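Local coordinates for DNA double-strand break repair nuclease NurA (PDB 2YGK), which is a manganese-dependent nuclease of DNA double-strand break repair that probably acts with the HerA helicase to resect DNA ends, at residues A[51-59]-A[123-133]. Numbering follows the deposited sequence.
Sequences TCKFVAIDG and DGSKGDYILMD. With MN (manganese (II) ion), chain C.
V55 and I57 of strand 54-65 are hydrogen-bonded in parallel register to Y129 and L131 of strand 129-133. V55 N donates to Y129 O, V55 O accepts from L131 N, and I57 N reaches L131 O at 3.0 Å. Where the pairing begins, K53 O takes two donors, D128 N at 2.7 Å and Y129 N at 3.2 Å. The carboxylate of D128 turns back to the same residue: OD2 accepts K53 N at 2.9 Å, almost straight (171°) but from above the carboxylate plane. An aspartate suits this place: its short side chain, with CG beside its own backbone N, sets OD2 on K53 N while D128 N binds K53 O, so one residue grips both polar backbone atoms of K53.

Apolar contacts fill both faces. On one, the F54 and Y129 rings point the same way, planes 17° apart but slid until they barely overlap; both have CG anti to the carbonyl carbon (chi1 -62° in F54), which keeps them side by side. F54 CD1 also meets L131 CD1 at 4.0 Å, while C52 SG lies in plane at the edge of the Y129 ring. Replacing F54 by alanine is likely to take the aromatic neighbour from Y129 CB and the L131 methyls and open a gap beneath helix 280-291. On the other face, branched I57 lays CD1 against I130 CG2 (3.6 Å) and the selenium of M132, beneath helix 104-123. V55 CG2 rests on the D123-G127 turn, whose D123 carboxylate is held by K126, S78 and S90.

Further along, D58, within its strand, meets D133, the last residue of strand 129-133: D58 OD1 and D133 OD2 bind manganese at 2.4 and 2.5 Å. The two carboxylates, turned steeply against each other, approach closely where they share the ion. Metal-binding aspartates on adjacent parallel strands of a mixed sheet are consistent with the RNase H-like nuclease centre of the NurA family.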
loop_
_atom_site.group_PDB
_atom_site.type_symbol
_atom_site.label_atom_id
_atom_site.label_comp_id
_atom_site.label_asym_id
_atom_site.label_seq_id
_atom_site.Cartn_x
_atom_site.Cartn_y
_atom_site.Cartn_z
ATOM N N THR A 51 39.488 -3.354 9.665
ATOM C CA THR A 51 39.642 -1.905 9.552
ATOM C C THR A 51 39.219 -1.373 8.199
ATOM O O THR A 51 40.036 -1.333 7.270
ATOM C CB THR A 51 41.101 -1.477 9.706
ATOM O OG1 THR A 51 41.595 -1.921 10.976
ATOM C CG2 THR A 51 41.228 0.069 9.582
ATOM N N CYS A 52 37.981 -0.913 8.097
ATOM C CA CYS A 52 37.419 -0.533 6.817
ATOM C C CYS A 52 36.099 0.240 7.034
ATOM O O CYS A 52 35.273 -0.141 7.868
ATOM C CB CYS A 52 37.217 -1.800 5.981
ATOM S SG CYS A 52 36.081 -1.613 4.631
ATOM N N LYS A 53 35.915 1.329 6.301
ATOM C CA LYS A 53 34.896 2.304 6.638
ATOM C C LYS A 53 33.719 2.223 5.696
ATOM O O LYS A 53 33.879 2.246 4.481
ATOM C CB LYS A 53 35.484 3.718 6.643
ATOM C CG LYS A 53 35.955 4.195 7.996
ATOM C CD LYS A 53 36.622 5.557 7.856
ATOM C CE LYS A 53 36.923 6.229 9.203
ATOM N NZ LYS A 53 38.032 5.472 9.880
ATOM N N PHE A 54 32.534 2.134 6.293
ATOM C CA PHE A 54 31.281 2.012 5.573
ATOM C C PHE A 54 30.442 3.213 5.871
ATOM O O PHE A 54 30.290 3.574 7.050
ATOM C CB PHE A 54 30.515 0.790 6.053
ATOM C CG PHE A 54 31.231 -0.501 5.806
ATOM C CD1 PHE A 54 31.063 -1.181 4.611
ATOM C CD2 PHE A 54 32.094 -1.020 6.762
ATOM C CE1 PHE A 54 31.744 -2.373 4.378
ATOM C CE2 PHE A 54 32.757 -2.215 6.542
ATOM C CZ PHE A 54 32.590 -2.890 5.336
ATOM N N VAL A 55 29.908 3.844 4.817
ATOM C CA VAL A 55 28.882 4.866 4.966
ATOM C C VAL A 55 27.586 4.197 4.544
ATOM O O VAL A 55 27.452 3.768 3.400
ATOM C CB VAL A 55 29.148 6.121 4.078
ATOM C CG1 VAL A 55 27.959 7.110 4.155
ATOM C CG2 VAL A 55 30.432 6.809 4.476
ATOM N N ALA A 56 26.619 4.126 5.445
ATOM C CA ALA A 56 25.302 3.574 5.128
ATOM C C ALA A 56 24.252 4.696 5.005
ATOM O O ALA A 56 24.288 5.660 5.732
ATOM C CB ALA A 56 24.879 2.604 6.191
ATOM N N ILE A 57 23.320 4.530 4.077
ATOM C CA ILE A 57 22.257 5.450 3.894
ATOM C C ILE A 57 20.973 4.667 3.896
ATOM O O ILE A 57 20.866 3.661 3.164
ATOM C CB ILE A 57 22.356 6.213 2.551
ATOM C CG1 ILE A 57 23.608 7.131 2.506
ATOM C CG2 ILE A 57 21.092 7.091 2.317
ATOM C CD1 ILE A 57 24.734 6.597 1.636
ATOM N N ASP A 58 20.004 5.135 4.709
ATOM C CA ASP A 58 18.620 4.709 4.585
ATOM C C ASP A 58 17.646 5.855 4.728
ATOM O O ASP A 58 18.031 6.978 5.179
ATOM C CB ASP A 58 18.282 3.649 5.637
ATOM C CG ASP A 58 17.182 2.704 5.170
ATOM O OD1 ASP A 58 16.429 3.024 4.255
ATOM O OD2 ASP A 58 17.115 1.574 5.671
ATOM N N GLY A 59 16.370 5.564 4.448
ATOM C CA GLY A 59 15.342 6.593 4.502
ATOM C C GLY A 59 14.024 6.140 5.067
ATOM O O GLY A 59 13.734 4.927 5.120
ATOM N N ASP A 123 28.113 12.158 1.138
ATOM C CA ASP A 123 29.064 11.617 2.103
ATOM C C ASP A 123 29.701 10.338 1.649
ATOM O O ASP A 123 30.461 9.743 2.400
ATOM C CB ASP A 123 28.387 11.361 3.460
ATOM C CG ASP A 123 27.677 12.600 4.019
ATOM O OD1 ASP A 123 28.280 13.702 4.068
ATOM O OD2 ASP A 123 26.516 12.460 4.434
ATOM N N GLY A 124 29.418 9.919 0.425
ATOM C CA GLY A 124 29.939 8.637 -0.062
ATOM C C GLY A 124 31.450 8.511 -0.039
ATOM O O GLY A 124 31.998 7.481 0.327
ATOM N N SER A 125 32.125 9.585 -0.415
ATOM C CA SER A 125 33.568 9.604 -0.525
ATOM C C SER A 125 34.254 9.551 0.824
ATOM O O SER A 125 35.454 9.405 0.874
ATOM C CB SER A 125 33.990 10.849 -1.268
ATOM O OG SER A 125 33.235 11.937 -0.793
ATOM N N LYS A 126 33.508 9.621 1.916
ATOM C CA LYS A 126 34.113 9.493 3.236
ATOM C C LYS A 126 34.368 8.039 3.680
ATOM O O LYS A 126 34.900 7.803 4.772
ATOM C CB LYS A 126 33.257 10.215 4.276
ATOM C CG LYS A 126 32.938 11.620 3.863
ATOM C CD LYS A 126 32.561 12.492 5.020
ATOM C CE LYS A 126 32.343 13.951 4.568
ATOM N NZ LYS A 126 31.133 14.120 3.732
ATOM N N GLY A 127 34.016 7.061 2.854
ATOM C CA GLY A 127 34.244 5.663 3.228
ATOM C C GLY A 127 34.893 4.838 2.138
ATOM O O GLY A 127 35.187 5.344 1.060
ATOM N N ASP A 128 35.120 3.564 2.426
ATOM C CA ASP A 128 35.667 2.652 1.449
ATOM C C ASP A 128 34.544 2.023 0.645
ATOM O O ASP A 128 34.722 1.672 -0.521
ATOM C CB ASP A 128 36.471 1.544 2.147
ATOM C CG ASP A 128 37.629 2.096 2.996
ATOM O OD1 ASP A 128 38.364 2.989 2.508
ATOM O OD2 ASP A 128 37.789 1.648 4.159
ATOM N N TYR A 129 33.407 1.817 1.302
ATOM C CA TYR A 129 32.221 1.320 0.648
ATOM C C TYR A 129 31.000 2.139 1.071
ATOM O O TYR A 129 30.992 2.791 2.139
ATOM C CB TYR A 129 31.975 -0.122 1.042
ATOM C CG TYR A 129 32.965 -1.148 0.547
ATOM C CD1 TYR A 129 32.739 -1.821 -0.649
ATOM C CD2 TYR A 129 34.056 -1.523 1.310
ATOM C CE1 TYR A 129 33.602 -2.819 -1.108
ATOM C CE2 TYR A 129 34.951 -2.526 0.859
ATOM C CZ TYR A 129 34.712 -3.174 -0.360
ATOM O OH TYR A 129 35.562 -4.175 -0.844
ATOM N N ILE A 130 29.977 2.104 0.225
ATOM C CA ILE A 130 28.710 2.755 0.518
ATOM C C ILE A 130 27.653 1.681 0.540
ATOM O O ILE A 130 27.547 0.910 -0.390
ATOM C CB ILE A 130 28.336 3.783 -0.556
ATOM C CG1 ILE A 130 29.401 4.863 -0.649
ATOM C CG2 ILE A 130 26.989 4.462 -0.237
ATOM C CD1 ILE A 130 29.095 5.838 -1.729
ATOM N N LEU A 131 26.892 1.610 1.618
ATOM C CA LEU A 131 25.801 0.656 1.720
ATOM C C LEU A 131 24.476 1.377 1.570
ATOM O O LEU A 131 24.119 2.198 2.408
ATOM C CB LEU A 131 25.829 -0.033 3.075
ATOM C CG LEU A 131 27.182 -0.543 3.498
ATOM C CD1 LEU A 131 27.055 -1.260 4.834
ATOM C CD2 LEU A 131 27.715 -1.475 2.384
HETATM N N MSE A 132 23.752 1.059 0.506
HETATM C CA MSE A 132 22.380 1.489 0.336
HETATM C C MSE A 132 21.444 0.364 0.753
HETATM O O MSE A 132 21.769 -0.822 0.570
HETATM C CB MSE A 132 22.063 1.790 -1.139
HETATM C CG MSE A 132 23.081 2.652 -1.876
HETATM SE SE MSE A 132 23.077 4.500 -1.345
HETATM C CE MSE A 132 21.216 4.914 -1.584
ATOM N N ASP A 133 20.259 0.760 1.230
ATOM C CA ASP A 133 19.194 -0.146 1.610
ATOM C C ASP A 133 18.201 -0.274 0.473
ATOM O O ASP A 133 17.520 0.663 0.154
ATOM C CB ASP A 133 18.472 0.397 2.829
ATOM C CG ASP A 133 17.313 -0.464 3.241
ATOM O OD1 ASP A 133 17.511 -1.651 3.454
ATOM O OD2 ASP A 133 16.201 0.033 3.374
HETATM MN MN MN C . 14.625 1.943 3.096
#